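Local coordinates for protein prolyl endopeptidase (Myxococcus xanthus, PDB 2BKL) that probably cleaves oligopeptides on the carboxyl side of proline and, less readily, alanine, as a serine peptidase of the S9A family, at residues 233-242 / 277-285. Numbering follows the deposited sequence.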
ATOM      1  N   ASP A 233     -20.423  -2.093   2.214  1.00  8.01           N
ATOM      2  CA  ASP A 233     -20.293  -1.746   3.629  1.00  8.56           C
ATOM      3  C   ASP A 233     -21.671  -1.789   4.268  1.00  8.13           C
ATOM      4  O   ASP A 233     -22.676  -1.756   3.567  1.00  8.97           O
ATOM      5  CB  ASP A 233     -19.678  -0.358   3.787  1.00  8.53           C
ATOM      6  CG  ASP A 233     -18.981  -0.146   5.141  1.00 10.48           C
ATOM      7  OD1 ASP A 233     -18.921  -1.104   5.960  1.00 11.46           O
ATOM      8  OD2 ASP A 233     -18.475   0.964   5.474  1.00 14.23           O
ATOM      9  N   LEU A 234     -21.711  -1.882   5.583  1.00  7.13           N
ATOM     10  CA  LEU A 234     -22.958  -2.056   6.331  1.00  7.77           C
ATOM     11  C   LEU A 234     -22.911  -1.152   7.552  1.00  8.14           C
ATOM     12  O   LEU A 234     -21.917  -1.118   8.256  1.00  9.00           O
ATOM     13  CB  LEU A 234     -23.145  -3.517   6.777  1.00  9.13           C
ATOM     14  CG  LEU A 234     -24.483  -3.825   7.461  1.00  8.71           C
ATOM     15  CD1 LEU A 234     -25.665  -3.746   6.493  1.00 10.49           C
ATOM     16  CD2 LEU A 234     -24.457  -5.204   8.152  1.00  9.22           C
ATOM     17  N   SER A 235     -23.996  -0.426   7.808  1.00  8.74           N
ATOM     18  CA  SER A 235     -24.063   0.393   9.003  1.00  8.90           C
ATOM     19  C   SER A 235     -24.118  -0.488  10.246  1.00 10.02           C
ATOM     20  O   SER A 235     -24.510  -1.640  10.195  1.00 10.63           O
ATOM     21  CB  SER A 235     -25.295   1.327   8.952  1.00  7.65           C
ATOM     22  OG  SER A 235     -26.504   0.604   8.969  1.00 10.46           O
ATOM     23  N   ARG A 236     -23.681   0.081  11.361  1.00 13.27           N
ATOM     24  CA  ARG A 236     -23.749  -0.607  12.660  1.00 16.63           C
ATOM     25  C   ARG A 236     -25.100  -1.162  13.037  1.00 16.99           C
ATOM     26  O   ARG A 236     -25.193  -2.275  13.558  1.00 18.62           O
ATOM     27  CB  ARG A 236     -23.318   0.342  13.764  1.00 18.31           C
ATOM     28  CG  ARG A 236     -21.874   0.381  13.954  1.00 19.66           C
ATOM     29  CD  ARG A 236     -21.244  -0.930  14.439  1.00 20.61           C
ATOM     30  NE  ARG A 236     -21.725  -1.486  15.710  1.00 20.65           N
ATOM     31  CZ  ARG A 236     -21.506  -0.941  16.907  1.00 19.69           C
ATOM     32  NH1 ARG A 236     -20.870   0.224  17.008  1.00 19.44           N
ATOM     33  NH2 ARG A 236     -21.929  -1.540  18.020  1.00 19.64           N
ATOM     34  N   ASP A 237     -26.167  -0.418  12.786  1.00 16.21           N
ATOM     35  CA  ASP A 237     -27.506  -0.888  13.121  1.00 18.33           C
ATOM     36  C   ASP A 237     -28.068  -1.899  12.124  1.00 15.00           C
ATOM     37  O   ASP A 237     -29.194  -2.387  12.275  1.00 15.76           O
ATOM     38  CB  ASP A 237     -28.483   0.299  13.321  1.00 19.57           C
ATOM     39  CG  ASP A 237     -28.601   1.230  12.098  1.00 23.09           C
ATOM     40  OD1 ASP A 237     -28.293   0.831  10.945  1.00 18.51           O
ATOM     41  OD2 ASP A 237     -29.026   2.403  12.225  1.00 21.84           O
ATOM     42  N   GLY A 238     -27.286  -2.212  11.074  1.00 14.66           N
ATOM     43  CA  GLY A 238     -27.720  -3.165  10.073  1.00 14.00           C
ATOM     44  C   GLY A 238     -28.780  -2.648   9.112  1.00 13.14           C
ATOM     45  O   GLY A 238     -29.264  -3.374   8.256  1.00 13.48           O
ATOM     46  N   LYS A 239     -29.134  -1.376   9.231  1.00 12.23           N
ATOM     47  CA  LYS A 239     -30.282  -0.862   8.501  1.00 13.98           C
ATOM     48  C   LYS A 239     -29.928  -0.308   7.127  1.00 11.46           C
ATOM     49  O   LYS A 239     -30.804  -0.139   6.293  1.00 12.40           O
ATOM     50  CB  LYS A 239     -31.016   0.212   9.314  1.00 19.36           C
ATOM     51  CG  LYS A 239     -31.778  -0.345  10.524  1.00 21.84           C
ATOM     52  CD  LYS A 239     -32.908  -1.301  10.134  1.00 26.10           C
ATOM     53  CE  LYS A 239     -33.766  -1.725  11.334  1.00 26.80           C
ATOM     54  NZ  LYS A 239     -33.661  -3.204  11.585  1.00 28.78           N
ATOM     55  N   TYR A 240     -28.646  -0.041   6.889  1.00  8.56           N
ATOM     56  CA  TYR A 240     -28.214   0.548   5.624  1.00  8.85           C
ATOM     57  C   TYR A 240     -27.056  -0.247   5.060  1.00  7.83           C
ATOM     58  O   TYR A 240     -25.974  -0.348   5.643  1.00  9.24           O
ATOM     59  CB  TYR A 240     -27.870   2.041   5.792  1.00  7.79           C
ATOM     60  CG  TYR A 240     -28.991   2.860   6.404  1.00  8.87           C
ATOM     61  CD1 TYR A 240     -30.051   3.319   5.625  1.00  8.58           C
ATOM     62  CD2 TYR A 240     -29.000   3.154   7.764  1.00  9.12           C
ATOM     63  CE1 TYR A 240     -31.074   4.032   6.179  1.00 10.15           C
ATOM     64  CE2 TYR A 240     -30.030   3.887   8.327  1.00 10.03           C
ATOM     65  CZ  TYR A 240     -31.061   4.308   7.517  1.00  9.32           C
ATOM     66  OH  TYR A 240     -32.137   5.039   8.041  1.00 12.15           O
ATOM     67  N   LEU A 241     -27.314  -0.815   3.900  1.00  7.30           N
ATOM     68  CA  LEU A 241     -26.310  -1.504   3.104  1.00  7.69           C
ATOM     69  C   LEU A 241     -25.858  -0.634   1.932  1.00  8.07           C
ATOM     70  O   LEU A 241     -26.661  -0.126   1.182  1.00 10.17           O
ATOM     71  CB  LEU A 241     -26.901  -2.816   2.603  1.00  9.87           C
ATOM     72  CG  LEU A 241     -26.069  -3.628   1.623  1.00 11.09           C
ATOM     73  CD1 LEU A 241     -24.839  -4.189   2.290  1.00 11.45           C
ATOM     74  CD2 LEU A 241     -26.954  -4.720   1.049  1.00 12.34           C
ATOM     75  N   PHE A 242     -24.547  -0.456   1.804  1.00  7.06           N
ATOM     76  CA  PHE A 242     -23.937   0.341   0.742  1.00  7.17           C
ATOM     77  C   PHE A 242     -23.105  -0.535  -0.204  1.00  8.22           C
ATOM     78  O   PHE A 242     -22.423  -1.477   0.231  1.00  9.68           O
ATOM     79  CB  PHE A 242     -23.007   1.398   1.341  1.00  9.32           C
ATOM     80  CG  PHE A 242     -23.708   2.382   2.195  1.00 10.84           C
ATOM     81  CD1 PHE A 242     -24.394   3.428   1.626  1.00 10.57           C
ATOM     82  CD2 PHE A 242     -23.697   2.246   3.561  1.00 11.29           C
ATOM     83  CE1 PHE A 242     -25.083   4.339   2.425  1.00 11.81           C
ATOM     84  CE2 PHE A 242     -24.382   3.119   4.365  1.00 13.01           C
ATOM     85  CZ  PHE A 242     -25.082   4.166   3.788  1.00 10.52           C
ATOM     86  N   VAL A 277     -19.204   6.988   2.489  1.00  8.87           N
ATOM     87  CA  VAL A 277     -20.361   7.216   3.335  1.00  9.76           C
ATOM     88  C   VAL A 277     -20.315   6.383   4.613  1.00 10.31           C
ATOM     89  O   VAL A 277     -19.938   5.190   4.595  1.00 13.00           O
ATOM     90  CB  VAL A 277     -21.676   6.872   2.601  1.00 11.17           C
ATOM     91  CG1 VAL A 277     -22.872   7.309   3.433  1.00 12.95           C
ATOM     92  CG2 VAL A 277     -21.686   7.473   1.248  1.00 14.68           C
ATOM     93  N   HIS A 278     -20.660   7.015   5.728  1.00 10.93           N
ATOM     94  CA  HIS A 278     -20.882   6.322   6.998  1.00 12.59           C
ATOM     95  C   HIS A 278     -22.247   6.706   7.520  1.00 13.04           C
ATOM     96  O   HIS A 278     -22.601   7.866   7.495  1.00 13.59           O
ATOM     97  CB  HIS A 278     -19.770   6.693   7.975  1.00 16.14           C
ATOM     98  CG  HIS A 278     -18.428   6.189   7.539  1.00 21.44           C
ATOM     99  ND1 HIS A 278     -18.127   4.842   7.488  1.00 23.44           N
ATOM    100  CD2 HIS A 278     -17.338   6.841   7.072  1.00 25.11           C
ATOM    101  CE1 HIS A 278     -16.899   4.688   7.017  1.00 26.17           C
ATOM    102  NE2 HIS A 278     -16.396   5.886   6.769  1.00 25.63           N
ATOM    103  N   ALA A 279     -23.025   5.716   7.937  1.00 11.55           N
ATOM    104  CA  ALA A 279     -24.355   5.942   8.498  1.00 10.96           C
ATOM    105  C   ALA A 279     -24.372   5.731  10.005  1.00 12.14           C
ATOM    106  O   ALA A 279     -23.827   4.761  10.505  1.00 14.72           O
ATOM    107  CB  ALA A 279     -25.342   5.024   7.865  1.00 11.31           C
ATOM    108  N   TRP A 280     -25.009   6.646  10.704  1.00  8.55           N
ATOM    109  CA  TRP A 280     -25.172   6.535  12.151  1.00  8.31           C
ATOM    110  C   TRP A 280     -26.467   7.227  12.522  1.00  8.95           C
ATOM    111  O   TRP A 280     -26.711   8.342  12.127  1.00  9.19           O
ATOM    112  CB  TRP A 280     -23.961   7.171  12.875  1.00  8.17           C
ATOM    113  CG  TRP A 280     -24.052   7.073  14.369  1.00  8.10           C
ATOM    114  CD1 TRP A 280     -24.157   8.096  15.244  1.00 10.21           C
ATOM    115  CD2 TRP A 280     -24.076   5.865  15.154  1.00  8.40           C
ATOM    116  NE1 TRP A 280     -24.228   7.613  16.533  1.00  8.74           N
ATOM    117  CE2 TRP A 280     -24.205   6.247  16.501  1.00  8.24           C
ATOM    118  CE3 TRP A 280     -24.000   4.497  14.857  1.00  8.90           C
ATOM    119  CZ2 TRP A 280     -24.273   5.318  17.535  1.00  8.72           C
ATOM    120  CZ3 TRP A 280     -24.072   3.576  15.902  1.00  9.00           C
ATOM    121  CH2 TRP A 280     -24.179   3.996  17.211  1.00  8.52           C
ATOM    122  N   LYS A 281     -27.298   6.546  13.318  1.00  9.63           N
ATOM    123  CA  LYS A 281     -28.595   7.082  13.788  1.00 10.88           C
ATOM    124  C   LYS A 281     -29.408   7.697  12.643  1.00 10.55           C
ATOM    125  O   LYS A 281     -29.967   8.785  12.762  1.00 10.99           O
ATOM    126  CB  LYS A 281     -28.398   8.030  14.990  1.00 12.66           C
ATOM    127  CG  LYS A 281     -27.872   7.270  16.202  1.00 16.44           C
ATOM    128  CD  LYS A 281     -27.903   8.055  17.491  1.00 17.68           C
ATOM    129  CE  LYS A 281     -27.507   7.191  18.696  1.00 19.09           C
ATOM    130  NZ  LYS A 281     -27.179   8.070  19.862  1.00 22.33           N
ATOM    131  N   ASP A 282     -29.532   6.934  11.557  1.00 10.14           N
ATOM    132  CA  ASP A 282     -30.375   7.301  10.393  1.00 11.40           C
ATOM    133  C   ASP A 282     -29.953   8.589   9.697  1.00 10.11           C
ATOM    134  O   ASP A 282     -30.737   9.260   9.034  1.00 11.36           O
ATOM    135  CB  ASP A 282     -31.855   7.375  10.768  1.00 12.34           C
ATOM    136  CG  ASP A 282     -32.373   6.089  11.338  1.00 14.87           C
ATOM    137  OD1 ASP A 282     -32.235   5.022  10.709  1.00 15.25           O
ATOM    138  OD2 ASP A 282     -32.971   6.065  12.436  1.00 19.34           O
ATOM    139  N   ARG A 283     -28.679   8.946   9.841  1.00  9.03           N
ATOM    140  CA  ARG A 283     -28.110  10.025   9.024  1.00  8.88           C
ATOM    141  C   ARG A 283     -26.887   9.477   8.306  1.00  7.50           C
ATOM    142  O   ARG A 283     -26.196   8.628   8.820  1.00  8.31           O
ATOM    143  CB  ARG A 283     -27.673  11.202   9.893  1.00 11.15           C
ATOM    144  CG  ARG A 283     -28.683  11.658  10.903  1.00 15.79           C
ATOM    145  CD  ARG A 283     -29.964  12.133  10.328  1.00 18.44           C
ATOM    146  NE  ARG A 283     -29.824  13.418   9.654  1.00 21.00           N
ATOM    147  CZ  ARG A 283     -30.830  14.087   9.123  1.00 20.75           C
ATOM    148  NH1 ARG A 283     -32.053  13.584   9.140  1.00 22.89           N
ATOM    149  NH2 ARG A 283     -30.607  15.253   8.539  1.00 23.03           N
ATOM    150  N   PHE A 284     -26.637   9.947   7.087  1.00  6.49           N
ATOM    151  CA  PHE A 284     -25.469   9.563   6.316  1.00  7.39           C
ATOM    152  C   PHE A 284     -24.467  10.703   6.363  1.00  8.07           C
ATOM    153  O   PHE A 284     -24.835  11.874   6.224  1.00  8.77           O
ATOM    154  CB  PHE A 284     -25.822   9.327   4.833  1.00  9.17           C
ATOM    155  CG  PHE A 284     -26.761   8.185   4.547  1.00  8.40           C
ATOM    156  CD1 PHE A 284     -27.133   7.245   5.482  1.00  8.63           C
ATOM    157  CD2 PHE A 284     -27.237   8.040   3.241  1.00  9.32           C
ATOM    158  CE1 PHE A 284     -27.973   6.198   5.125  1.00  7.96           C
ATOM    159  CE2 PHE A 284     -28.106   7.001   2.897  1.00  9.31           C
ATOM    160  CZ  PHE A 284     -28.453   6.089   3.840  1.00  8.83           C
ATOM    161  N   TYR A 285     -23.197  10.358   6.595  1.00  6.39           N
ATOM    162  CA  TYR A 285     -22.085  11.301   6.590  1.00  7.28           C
ATOM    163  C   TYR A 285     -21.231  10.995   5.371  1.00  6.65           C
ATOM    164  O   TYR A 285     -20.682   9.924   5.260  1.00  8.91           O
ATOM    165  CB  TYR A 285     -21.292  11.236   7.917  1.00  8.13           C
ATOM    166  CG  TYR A 285     -22.202  11.582   9.074  1.00  8.25           C
ATOM    167  CD1 TYR A 285     -22.955  10.601   9.706  1.00  9.05           C
ATOM    168  CD2 TYR A 285     -22.386  12.899   9.466  1.00 10.05           C
ATOM    169  CE1 TYR A 285     -23.866  10.920  10.702  1.00  8.36           C
ATOM    170  CE2 TYR A 285     -23.300  13.237  10.486  1.00  9.58           C
ATOM    171  CZ  TYR A 285     -24.025  12.234  11.095  1.00 10.00           C
ATOM    172  OH  TYR A 285     -24.938  12.557  12.058  1.00 10.96           O
TER
HETATM  173  O   HOH W   1     -17.861   2.955   3.687  1.00 25.68           O
HETATM  174  O   HOH W   2     -20.836   2.632   5.348  1.00 25.96           O
HETATM  175  O   HOH W   3     -22.666   2.725  11.552  1.00 23.20           O
HETATM  176  O   HOH W   4     -27.271   3.839  14.268  1.00 15.64           O
HETATM  177  O   HOH W   5     -25.694   2.576  12.212  1.00 17.94           O
HETATM  178  O   HOH W   6     -27.981   4.375  10.906  1.00 21.06           O
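Val277 opens the contact by setting CG1 3.8 Å from Phe242 CE1, the two side chains crossing at about a right angle. Its carbonyl O shares two waters with Asp233 OD2. Ala279 directs its methyl at the other hairpin, where CB lies 3.9 Å from Ser235 CB and also meets the rings of Tyr240 and Phe242; its O reaches Arg236 N through one water. Trp280 swings its indole back because chi1 (-179°) sets CG opposite the backbone N, and CZ3 meets Arg236 CB edge-on at 3.9 Å; the guanidinium of Arg236 pairs with Glu372 and Asp373. Separate waters join Asp237 OD2 to Lys281 N and Asp282 N, while Asp282 OD1 lies 4.4 Å from Asp237 OD2. Asp282, in the type I' turn, accepts the Tyr240 hydroxyl: OH to OD1 is 2.7 Å, on the anti side and 26° out of the carboxylate plane. Phe284 links two edge-to-face pairs, its edge against the Tyr240 face (planes at 88°) and its own face taking the Phe242 edge, with Phe242 CZ 3.8 Å from Phe284 CE1. Were Tyr240 an alanine, Asp282 OD1 would probably lose its hydroxyl donor and the Phe284 edge its aromatic face. Between segments 233-242 and 277-285, in successive four-stranded propeller sheets, no direct backbone hydrogen bond forms; apolar and aromatic packing, the Tyr240-Asp282 bond and bridging waters join them, and water donation to Asp237 OD2 probably offsets the like charges.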